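Local coordinates for protein ArtJ (Geobacillus stearothermophilus, PDB 2PVU) that binds the basic amino acids arginine, lysine and histidine as the solute-binding protein of an ATP-binding cassette transport system, at residues W89-A94 with K174-V179; S106-T109 with E113-Q116; K252-Y257 with G262-L267. One frame throughout, in Å; residues are numbered along the deposited sequence.

How the contacts relate
Contacts 1 and 2 share the bound lysine, and contact 3 lies apart from it. Contact 1 brings W89 to one flank of the ligand and ties helix 89-98 to E176 across the cleft; contact 2 holds the ligand's alpha-carboxylate and alpha-amino group. Their centres are 13 Å apart and they touch directly: W89 CZ3 is 3.6 Å from S106 O, and W89 CZ2 is 3.7 Å from R114 NH2. Along the chain, contact 2 is nested inside the loop that contact 1 closes. Contact 3, at the C-terminal end, is about 11 Å from contact 2 and about 17 Å from contact 1 between nearest atoms, and the side chain of Y253 is about 14 Å from the ligand.

Contact 1: residues W89-A94 with K174-V179; sequences WDPLFA and KFETTV. With LYS (lysine), chain E.
W89, whose CB meets E176 OE2, has its indole between the ligand and F93. The side-chain amino group of the bound lysine, NZ, stands above one face, displaced toward the rim, and ligand CE comes within 3.5 Å of CZ3. F93 CE2 covers the opposite face, also off centre, while the F93 ring turns its own edge to W89 O. The indole N-H is taken by A155 O. With CG opposite the backbone N (chi1 179°), the indole turns away from E176 toward the bound lysine, leaving the first turn of the helix to meet the glutamate. There D90 N donates to E176 OE2 over 3.0 Å at 174°, on the syn lone pair, nearly straight. W89 N gives the same oxygen a weak, bent bond of 3.4 Å, and a water links W89 N to E176 O. P91 CD lies near OE2 as well. The D90 and E176 carboxylates approach with their planes 50° apart, and D90 OD2 is 2.4 Å from E176 OE1; one of the acids probably holds a proton, though so short a distance is doubtful in detail. N154 ND2 donates to D90 OD2. The carboxylate of E176 thus sits at the N-terminal end of helix 89-98, where the helix dipole would probably suit a negative group. T177 is the N-cap of helix 178-186, so the contact joins helix 89-98 to the turn between strand 172-175 and helix 178-186, across the ligand cleft, consistent with a closed, ligand-bound form.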
loop_
_atom_site.group_PDB
_atom_site.type_symbol
_atom_site.label_atom_id
_atom_site.label_comp_id
_atom_site.label_asym_id
_atom_site.label_seq_id
_atom_site.Cartn_x
_atom_site.Cartn_y
_atom_site.Cartn_z
ATOM N N TRP A 89 10.225 1.928 3.144
ATOM C CA TRP A 89 9.689 1.877 1.789
ATOM C C TRP A 89 10.833 1.914 0.768
ATOM O O TRP A 89 10.941 1.044 -0.127
ATOM C CB TRP A 89 8.762 3.086 1.619
ATOM C CG TRP A 89 8.102 3.247 0.262
ATOM C CD1 TRP A 89 8.347 4.264 -0.677
ATOM C CD2 TRP A 89 7.137 2.391 -0.317
ATOM N NE1 TRP A 89 7.537 4.085 -1.775
ATOM C CE2 TRP A 89 6.801 2.928 -1.590
ATOM C CE3 TRP A 89 6.512 1.192 0.105
ATOM C CZ2 TRP A 89 5.843 2.312 -2.433
ATOM C CZ3 TRP A 89 5.536 0.580 -0.733
ATOM C CH2 TRP A 89 5.207 1.137 -1.973
ATOM N N ASP A 90 11.650 2.951 0.836
ATOM C CA ASP A 90 12.704 3.038 -0.167
ATOM C C ASP A 90 13.730 1.884 -0.015
ATOM O O ASP A 90 14.171 1.280 -1.022
ATOM C CB ASP A 90 13.332 4.435 -0.194
ATOM C CG ASP A 90 12.390 5.453 -0.861
ATOM O OD1 ASP A 90 12.123 5.327 -2.082
ATOM O OD2 ASP A 90 11.888 6.351 -0.172
ATOM N N PRO A 91 14.101 1.557 1.234
ATOM C CA PRO A 91 14.923 0.347 1.428
ATOM C C PRO A 91 14.330 -0.916 0.885
ATOM O O PRO A 91 15.096 -1.769 0.432
ATOM C CB PRO A 91 15.058 0.243 2.944
ATOM C CG PRO A 91 15.071 1.760 3.374
ATOM C CD PRO A 91 13.930 2.311 2.493
ATOM N N LEU A 92 13.002 -1.055 0.944
ATOM C CA LEU A 92 12.327 -2.280 0.458
ATOM C C LEU A 92 12.662 -2.482 -1.028
ATOM O O LEU A 92 13.049 -3.592 -1.458
ATOM C CB LEU A 92 10.817 -2.206 0.703
ATOM C CG LEU A 92 9.955 -3.288 0.016
ATOM C CD1 LEU A 92 10.449 -4.679 0.450
ATOM C CD2 LEU A 92 8.472 -3.065 0.352
ATOM N N PHE A 93 12.565 -1.409 -1.802
ATOM C CA PHE A 93 12.814 -1.516 -3.238
ATOM C C PHE A 93 14.283 -1.730 -3.547
ATOM O O PHE A 93 14.630 -2.499 -4.454
ATOM C CB PHE A 93 12.221 -0.319 -3.995
ATOM C CG PHE A 93 10.712 -0.383 -4.066
ATOM C CD1 PHE A 93 10.069 -0.967 -5.155
ATOM C CD2 PHE A 93 9.953 0.058 -2.993
ATOM C CE1 PHE A 93 8.683 -1.068 -5.183
ATOM C CE2 PHE A 93 8.570 -0.044 -2.998
ATOM C CZ PHE A 93 7.927 -0.613 -4.094
ATOM N N ALA A 94 15.146 -1.066 -2.792
ATOM C CA ALA A 94 16.578 -1.274 -2.920
ATOM C C ALA A 94 16.975 -2.716 -2.625
ATOM O O ALA A 94 17.787 -3.279 -3.354
ATOM C CB ALA A 94 17.352 -0.313 -2.014
ATOM N N LYS A 174 7.734 15.392 -0.386
ATOM C CA LYS A 174 7.863 13.932 -0.353
ATOM C C LYS A 174 8.385 13.469 0.995
ATOM O O LYS A 174 9.382 14.053 1.505
ATOM C CB LYS A 174 8.808 13.462 -1.474
ATOM C CG LYS A 174 8.386 13.830 -2.889
ATOM C CD LYS A 174 9.573 13.678 -3.830
ATOM C CE LYS A 174 9.247 14.068 -5.258
ATOM N NZ LYS A 174 8.787 15.467 -5.399
ATOM N N PHE A 175 7.751 12.441 1.573
ATOM C CA PHE A 175 8.129 11.927 2.897
ATOM C C PHE A 175 8.412 10.428 2.859
ATOM O O PHE A 175 7.877 9.727 2.008
ATOM C CB PHE A 175 7.020 12.249 3.900
ATOM C CG PHE A 175 6.696 13.721 3.918
ATOM C CD1 PHE A 175 7.549 14.615 4.539
ATOM C CD2 PHE A 175 5.633 14.206 3.192
ATOM C CE1 PHE A 175 7.267 15.975 4.523
ATOM C CE2 PHE A 175 5.338 15.570 3.151
ATOM C CZ PHE A 175 6.192 16.453 3.816
ATOM N N GLU A 176 9.250 9.939 3.772
ATOM C CA GLU A 176 9.644 8.517 3.707
ATOM C C GLU A 176 8.536 7.577 4.171
ATOM O O GLU A 176 8.555 6.394 3.807
ATOM C CB GLU A 176 10.945 8.282 4.527
ATOM C CG GLU A 176 11.456 6.846 4.522
ATOM C CD GLU A 176 11.662 6.272 3.137
ATOM O OE1 GLU A 176 11.979 7.024 2.163
ATOM O OE2 GLU A 176 11.537 5.030 3.046
ATOM N N THR A 177 7.586 8.095 4.962
ATOM C CA THR A 177 6.355 7.334 5.312
ATOM C C THR A 177 5.115 8.154 5.003
ATOM O O THR A 177 5.149 9.410 5.051
ATOM C CB THR A 177 6.314 6.932 6.779
ATOM O OG1 THR A 177 6.306 8.099 7.611
ATOM C CG2 THR A 177 7.520 6.060 7.157
ATOM N N THR A 178 4.008 7.451 4.755
ATOM C CA THR A 178 2.701 8.127 4.685
ATOM C C THR A 178 2.329 8.723 6.052
ATOM O O THR A 178 1.647 9.756 6.116
ATOM C CB THR A 178 1.653 7.124 4.192
ATOM O OG1 THR A 178 2.086 6.712 2.915
ATOM C CG2 THR A 178 0.199 7.742 4.101
ATOM N N VAL A 179 2.786 8.106 7.142
ATOM C CA VAL A 179 2.517 8.631 8.480
ATOM C C VAL A 179 2.989 10.090 8.593
ATOM O O VAL A 179 2.240 10.966 9.035
ATOM C CB VAL A 179 3.213 7.782 9.592
ATOM C CG1 VAL A 179 3.195 8.550 10.942
ATOM C CG2 VAL A 179 2.508 6.430 9.743
HETATM N N LYS E . -0.114 1.831 -3.439
HETATM C CA LYS E . 0.799 3.015 -3.568
HETATM C C LYS E . 2.074 2.594 -4.312
HETATM O O LYS E . 2.900 3.432 -4.646
HETATM C CB LYS E . 1.175 3.546 -2.189
HETATM C CG LYS E . 1.875 2.468 -1.325
HETATM C CD LYS E . 2.681 3.105 -0.173
HETATM C CE LYS E . 2.902 2.073 0.923
HETATM N NZ LYS E . 3.880 2.613 2.012
HETATM O OXT LYS E . 2.304 1.393 -4.573
HETATM O O HOH W 1 9.135 3.847 5.056
#

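Contact 2: residues S106-T109 with E113-Q116; sequences SGIT and ERKQ. With LYS (lysine), chain E; SO4 (sulfate ion), chain D.
R114 sets out beside its own backbone N (chi1 -75°) and then runs fully extended from CG to NE, which carries its guanidinium from the short helix 112-115 to T109 and the ligand. NH1 serves two acceptors near the guanidinium plane: T109 O at 2.9 Å, met on a lone pair in the carbonyl plane, and the ligand carboxylate oxygen OXT at 2.7 Å with a nearly straight bond of 169°. NH2 reaches the other carboxylate oxygen, O, over 2.9 Å. The pairing is therefore two-pronged, and the bond to T109 O, with the two to the ligand, helps to hold the guanidinium in its plane. I108 packs CG2 obliquely against NH1, 3.5 Å away. A leucine in place of R114 would probably leave the ligand carboxylate without its charged mate and T109 O without this donor. OXT is also gripped by T109 N at 2.8 Å. The ligand's alpha-amino nitrogen, N, donates to G107 O over 2.8 Å and to T109 OG1 over 2.9 Å; that hydroxyl is bonded in turn to E224. Away from the pocket, E113 N holds a sulfate, probably from the crystallisation liquor. D196, Q153 and T157 add further bonds to the ligand. An arginine on the alpha-carboxylate, with backbone groups on that carboxylate and on the alpha-amino group, is the arrangement familiar from amino-acid-binding members of family 3.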
loop_
_atom_site.group_PDB
_atom_site.type_symbol
_atom_site.label_atom_id
_atom_site.label_comp_id
_atom_site.label_asym_id
_atom_site.label_seq_id
_atom_site.Cartn_x
_atom_site.Cartn_y
_atom_site.Cartn_z
ATOM N N SER A 106 3.249 -4.713 0.885
ATOM C CA SER A 106 3.307 -3.366 1.498
ATOM C C SER A 106 2.339 -2.400 0.780
ATOM O O SER A 106 2.724 -1.236 0.528
ATOM C CB SER A 106 4.761 -2.838 1.434
ATOM O OG SER A 106 5.049 -1.774 2.347
ATOM N N GLY A 107 1.133 -2.877 0.435
ATOM C CA GLY A 107 0.110 -2.018 -0.222
ATOM C C GLY A 107 0.695 -1.526 -1.545
ATOM O O GLY A 107 0.468 -0.402 -1.940
ATOM N N ILE A 108 1.420 -2.392 -2.234
ATOM C CA ILE A 108 2.160 -1.999 -3.488
ATOM C C ILE A 108 1.359 -2.138 -4.753
ATOM O O ILE A 108 1.019 -3.257 -5.155
ATOM C CB ILE A 108 3.451 -2.848 -3.686
ATOM C CG1 ILE A 108 4.280 -2.809 -2.391
ATOM C CG2 ILE A 108 4.272 -2.268 -4.936
ATOM C CD1 ILE A 108 5.363 -3.972 -2.299
ATOM N N THR A 109 1.122 -1.019 -5.423
ATOM C CA THR A 109 0.400 -1.029 -6.695
ATOM C C THR A 109 1.245 -1.671 -7.779
ATOM O O THR A 109 2.424 -1.360 -7.946
ATOM C CB THR A 109 -0.002 0.392 -7.105
ATOM O OG1 THR A 109 -0.845 0.966 -6.086
ATOM C CG2 THR A 109 -0.735 0.408 -8.446
ATOM N N GLU A 113 5.771 0.383 -15.089
ATOM C CA GLU A 113 7.133 0.815 -14.830
ATOM C C GLU A 113 7.814 -0.070 -13.803
ATOM O O GLU A 113 8.956 -0.428 -13.977
ATOM C CB GLU A 113 7.172 2.255 -14.341
ATOM C CG GLU A 113 8.606 2.780 -14.308
ATOM C CD GLU A 113 8.864 3.584 -13.080
ATOM O OE1 GLU A 113 9.020 4.815 -13.266
ATOM O OE2 GLU A 113 8.889 3.002 -11.946
ATOM N N ARG A 114 7.113 -0.413 -12.716
ATOM C CA ARG A 114 7.678 -1.339 -11.737
ATOM C C ARG A 114 7.918 -2.746 -12.277
ATOM O O ARG A 114 8.849 -3.405 -11.835
ATOM C CB ARG A 114 6.816 -1.396 -10.490
ATOM C CG ARG A 114 7.002 -0.150 -9.628
ATOM C CD ARG A 114 5.866 -0.045 -8.615
ATOM N NE ARG A 114 5.986 1.145 -7.734
ATOM C CZ ARG A 114 5.080 1.493 -6.821
ATOM N NH1 ARG A 114 3.959 0.788 -6.683
ATOM N NH2 ARG A 114 5.280 2.557 -6.039
ATOM N N LYS A 115 7.084 -3.202 -13.209
ATOM C CA LYS A 115 7.284 -4.531 -13.823
ATOM C C LYS A 115 8.576 -4.570 -14.659
ATOM O O LYS A 115 9.063 -5.654 -15.037
ATOM C CB LYS A 115 6.075 -4.913 -14.703
ATOM C CG LYS A 115 4.839 -5.299 -13.914
ATOM C CD LYS A 115 3.599 -5.055 -14.763
ATOM C CE LYS A 115 2.992 -6.280 -15.296
ATOM N NZ LYS A 115 1.562 -5.989 -15.572
ATOM N N GLN A 116 9.146 -3.407 -14.974
ATOM C CA GLN A 116 10.432 -3.397 -15.675
ATOM C C GLN A 116 11.558 -3.912 -14.787
ATOM O O GLN A 116 12.560 -4.444 -15.275
ATOM C CB GLN A 116 10.793 -2.004 -16.155
ATOM C CG GLN A 116 10.001 -1.565 -17.359
ATOM C CD GLN A 116 10.350 -0.146 -17.762
ATOM O OE1 GLN A 116 11.011 0.599 -17.012
ATOM N NE2 GLN A 116 9.917 0.235 -18.951
HETATM N N LYS E . -0.114 1.831 -3.439
HETATM C CA LYS E . 0.799 3.015 -3.568
HETATM C C LYS E . 2.074 2.594 -4.312
HETATM O O LYS E . 2.900 3.432 -4.646
HETATM C CB LYS E . 1.175 3.546 -2.189
HETATM C CG LYS E . 1.875 2.468 -1.325
HETATM C CD LYS E . 2.681 3.105 -0.173
HETATM C CE LYS E . 2.902 2.073 0.923
HETATM N NZ LYS E . 3.880 2.613 2.012
HETATM O OXT LYS E . 2.304 1.393 -4.573
HETATM S S SO4 D . 3.423 3.582 -14.927
HETATM O O1 SO4 D . 4.092 4.248 -13.799
HETATM O O2 SO4 D . 3.631 4.390 -16.138
HETATM O O3 SO4 D . 1.975 3.478 -14.713
HETATM O O4 SO4 D . 3.985 2.260 -15.141
#

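Contact 3: residues K252-Y257 with G262-L267. With SO4 (sulfate ion), chain C; SO4 (sulfate ion), chain B.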
loop_
_atom_site.group_PDB
_atom_site.type_symbol
_atom_site.label_atom_id
_atom_site.label_comp_id
_atom_site.label_asym_id
_atom_site.label_seq_id
_atom_site.Cartn_x
_atom_site.Cartn_y
_atom_site.Cartn_z
ATOM N N LYS A 252 -10.834 -17.842 3.013
ATOM C CA LYS A 252 -9.901 -17.257 3.991
ATOM C C LYS A 252 -9.644 -15.809 3.640
ATOM O O LYS A 252 -9.552 -14.965 4.527
ATOM C CB LYS A 252 -8.591 -18.072 4.047
ATOM C CG LYS A 252 -7.536 -17.521 5.041
ATOM C CD LYS A 252 -7.943 -17.852 6.484
ATOM C CE LYS A 252 -6.995 -17.185 7.488
ATOM N NZ LYS A 252 -7.373 -17.562 8.880
ATOM N N TYR A 253 -9.511 -15.516 2.344
ATOM C CA TYR A 253 -9.342 -14.117 1.926
ATOM C C TYR A 253 -10.520 -13.290 2.439
ATOM O O TYR A 253 -10.321 -12.224 3.042
ATOM C CB TYR A 253 -9.278 -13.993 0.398
ATOM C CG TYR A 253 -9.140 -12.551 -0.074
ATOM C CD1 TYR A 253 -7.888 -12.033 -0.422
ATOM C CD2 TYR A 253 -10.258 -11.709 -0.198
ATOM C CE1 TYR A 253 -7.751 -10.717 -0.901
ATOM C CE2 TYR A 253 -10.118 -10.370 -0.658
ATOM C CZ TYR A 253 -8.869 -9.889 -1.012
ATOM O OH TYR A 253 -8.713 -8.573 -1.448
ATOM N N THR A 254 -11.744 -13.746 2.216
ATOM C CA THR A 254 -12.860 -12.940 2.728
ATOM C C THR A 254 -12.969 -12.823 4.241
ATOM O O THR A 254 -13.388 -11.758 4.723
ATOM C CB THR A 254 -14.209 -13.098 1.996
ATOM O OG1 THR A 254 -15.273 -13.511 2.882
ATOM C CG2 THR A 254 -14.084 -13.891 0.789
ATOM N N GLU A 255 -12.578 -13.867 4.981
ATOM C CA GLU A 255 -12.504 -13.765 6.458
ATOM C C GLU A 255 -11.537 -12.648 6.871
ATOM O O GLU A 255 -11.884 -11.811 7.711
ATOM C CB GLU A 255 -12.067 -15.070 7.130
ATOM C CG GLU A 255 -12.980 -16.269 6.968
ATOM C CD GLU A 255 -12.271 -17.582 7.385
ATOM O OE1 GLU A 255 -11.196 -17.502 8.066
ATOM O OE2 GLU A 255 -12.773 -18.686 7.030
ATOM N N ILE A 256 -10.332 -12.643 6.289
ATOM C CA ILE A 256 -9.333 -11.598 6.550
ATOM C C ILE A 256 -9.865 -10.215 6.139
ATOM O O ILE A 256 -9.748 -9.248 6.901
ATOM C CB ILE A 256 -7.995 -11.878 5.833
ATOM C CG1 ILE A 256 -7.428 -13.224 6.308
ATOM C CG2 ILE A 256 -7.007 -10.732 6.153
ATOM C CD1 ILE A 256 -6.276 -13.779 5.433
ATOM N N TYR A 257 -10.433 -10.128 4.936
ATOM C CA TYR A 257 -11.006 -8.867 4.442
ATOM C C TYR A 257 -12.071 -8.318 5.398
ATOM O O TYR A 257 -12.108 -7.126 5.723
ATOM C CB TYR A 257 -11.610 -9.050 3.041
ATOM C CG TYR A 257 -12.006 -7.732 2.442
ATOM C CD1 TYR A 257 -11.088 -6.980 1.667
ATOM C CD2 TYR A 257 -13.275 -7.192 2.680
ATOM C CE1 TYR A 257 -11.470 -5.743 1.136
ATOM C CE2 TYR A 257 -13.647 -5.958 2.184
ATOM C CZ TYR A 257 -12.763 -5.257 1.389
ATOM O OH TYR A 257 -13.190 -4.037 0.910
ATOM N N GLY A 262 -14.769 -4.841 7.665
ATOM C CA GLY A 262 -16.114 -4.973 8.201
ATOM C C GLY A 262 -17.210 -5.170 7.177
ATOM O O GLY A 262 -18.371 -4.965 7.466
ATOM N N LYS A 263 -16.839 -5.552 5.965
ATOM C CA LYS A 263 -17.801 -5.770 4.885
ATOM C C LYS A 263 -17.236 -6.854 3.977
ATOM O O LYS A 263 -16.069 -7.202 4.108
ATOM C CB LYS A 263 -18.022 -4.474 4.097
ATOM C CG LYS A 263 -16.761 -3.901 3.426
ATOM C CD LYS A 263 -17.099 -2.561 2.829
ATOM C CE LYS A 263 -15.922 -1.989 2.071
ATOM N NZ LYS A 263 -16.169 -0.513 1.904
ATOM N N GLU A 264 -18.072 -7.391 3.083
ATOM C CA GLU A 264 -17.628 -8.383 2.085
ATOM C C GLU A 264 -16.793 -7.754 0.966
ATOM O O GLU A 264 -17.065 -6.628 0.546
ATOM C CB GLU A 264 -18.834 -9.113 1.477
ATOM C CG GLU A 264 -19.771 -9.733 2.501
ATOM C CD GLU A 264 -19.235 -11.017 3.137
ATOM O OE1 GLU A 264 -18.299 -11.646 2.589
ATOM O OE2 GLU A 264 -19.773 -11.407 4.199
ATOM N N PRO A 265 -15.752 -8.461 0.493
ATOM C CA PRO A 265 -15.020 -7.926 -0.667
ATOM C C PRO A 265 -15.814 -8.167 -1.954
ATOM O O PRO A 265 -16.768 -8.950 -1.950
ATOM C CB PRO A 265 -13.759 -8.783 -0.702
ATOM C CG PRO A 265 -14.251 -10.133 -0.186
ATOM C CD PRO A 265 -15.159 -9.716 0.980
ATOM N N LYS A 266 -15.422 -7.503 -3.038
ATOM C CA LYS A 266 -15.975 -7.825 -4.355
ATOM C C LYS A 266 -14.889 -8.582 -5.093
ATOM O O LYS A 266 -14.006 -7.973 -5.717
ATOM C CB LYS A 266 -16.403 -6.555 -5.098
ATOM C CG LYS A 266 -17.677 -5.927 -4.460
ATOM C CD LYS A 266 -18.086 -4.644 -5.155
ATOM C CE LYS A 266 -19.485 -4.197 -4.774
ATOM N NZ LYS A 266 -19.670 -2.830 -5.334
ATOM N N LEU A 267 -14.910 -9.909 -4.950
ATOM C CA LEU A 267 -13.811 -10.734 -5.499
ATOM C C LEU A 267 -13.688 -10.622 -7.016
ATOM O O LEU A 267 -12.635 -10.924 -7.556
ATOM C CB LEU A 267 -13.935 -12.217 -5.064
ATOM C CG LEU A 267 -13.958 -12.517 -3.556
ATOM C CD1 LEU A 267 -14.291 -13.983 -3.271
ATOM C CD2 LEU A 267 -12.628 -12.116 -2.895
HETATM S S SO4 C . -11.681 -5.493 -2.813
HETATM O O1 SO4 C . -11.404 -5.597 -1.388
HETATM O O2 SO4 C . -11.064 -4.173 -3.188
HETATM O O3 SO4 C . -13.162 -5.539 -2.954
HETATM O O4 SO4 C . -11.026 -6.641 -3.502
HETATM S S SO4 B . -17.542 -2.034 -8.139
HETATM O O1 SO4 B . -17.420 -1.166 -6.972
HETATM O O2 SO4 B . -17.460 -1.252 -9.371
HETATM O O3 SO4 B . -18.838 -2.722 -8.064
HETATM O O4 SO4 B . -16.429 -2.987 -8.126
#
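P265 and Y257 form the tight heart of this contact, where the tail leaving helix 252-261 folds back along it. P265 CB sits over the middle of the Y257 ring, 3.8 Å from its centroid and 12° off the normal, a CH-pi contact. Two more residues touch the pyrrolidine: T254 CB meets P265 CD at 3.7 Å, and P265 CB lies at the edge of the Y253 ring. Beyond the proline, L267 CD2 comes within 3.6 Å of Y253 CD2, and L267 CD1 reaches the methyl of T254. Both tyrosines swing CG away from the backbone N (chi1 -171° in Y257), which lays the face of the Y257 ring against the proline and brings an edge of Y253 to it. Y253 is pinned further by its hydroxyl on Y124 O and by L70 of helix 66-78 and V247 of helix 237-249, while the Y257 ring meets that of F261. The other side is looser. G262, with positive phi, takes the chain out of the helix; K263 follows, its extended chain passing the Y257 hydroxyl with CE 3.6 Å from OH. E264 OE1 is a loose 3.6 Å from T254 OG1. On the solvent side K266 points away from the helix: its backbone N gives the sulfate of chain C a straight bond of 3.0 Å, and NZ donates to the sulfate of chain B, one of its two bonds weak; both ions are probably from the crystallisation liquor. How the first sulfate rests against Y257 is doubtful. K263 O lies in plane at the edge of the Y257 ring, 3.1 Å from CD2, buried with no polar partner in the model. The two segments are thus held together by apolar and aromatic contact, with charged groups left to the rim.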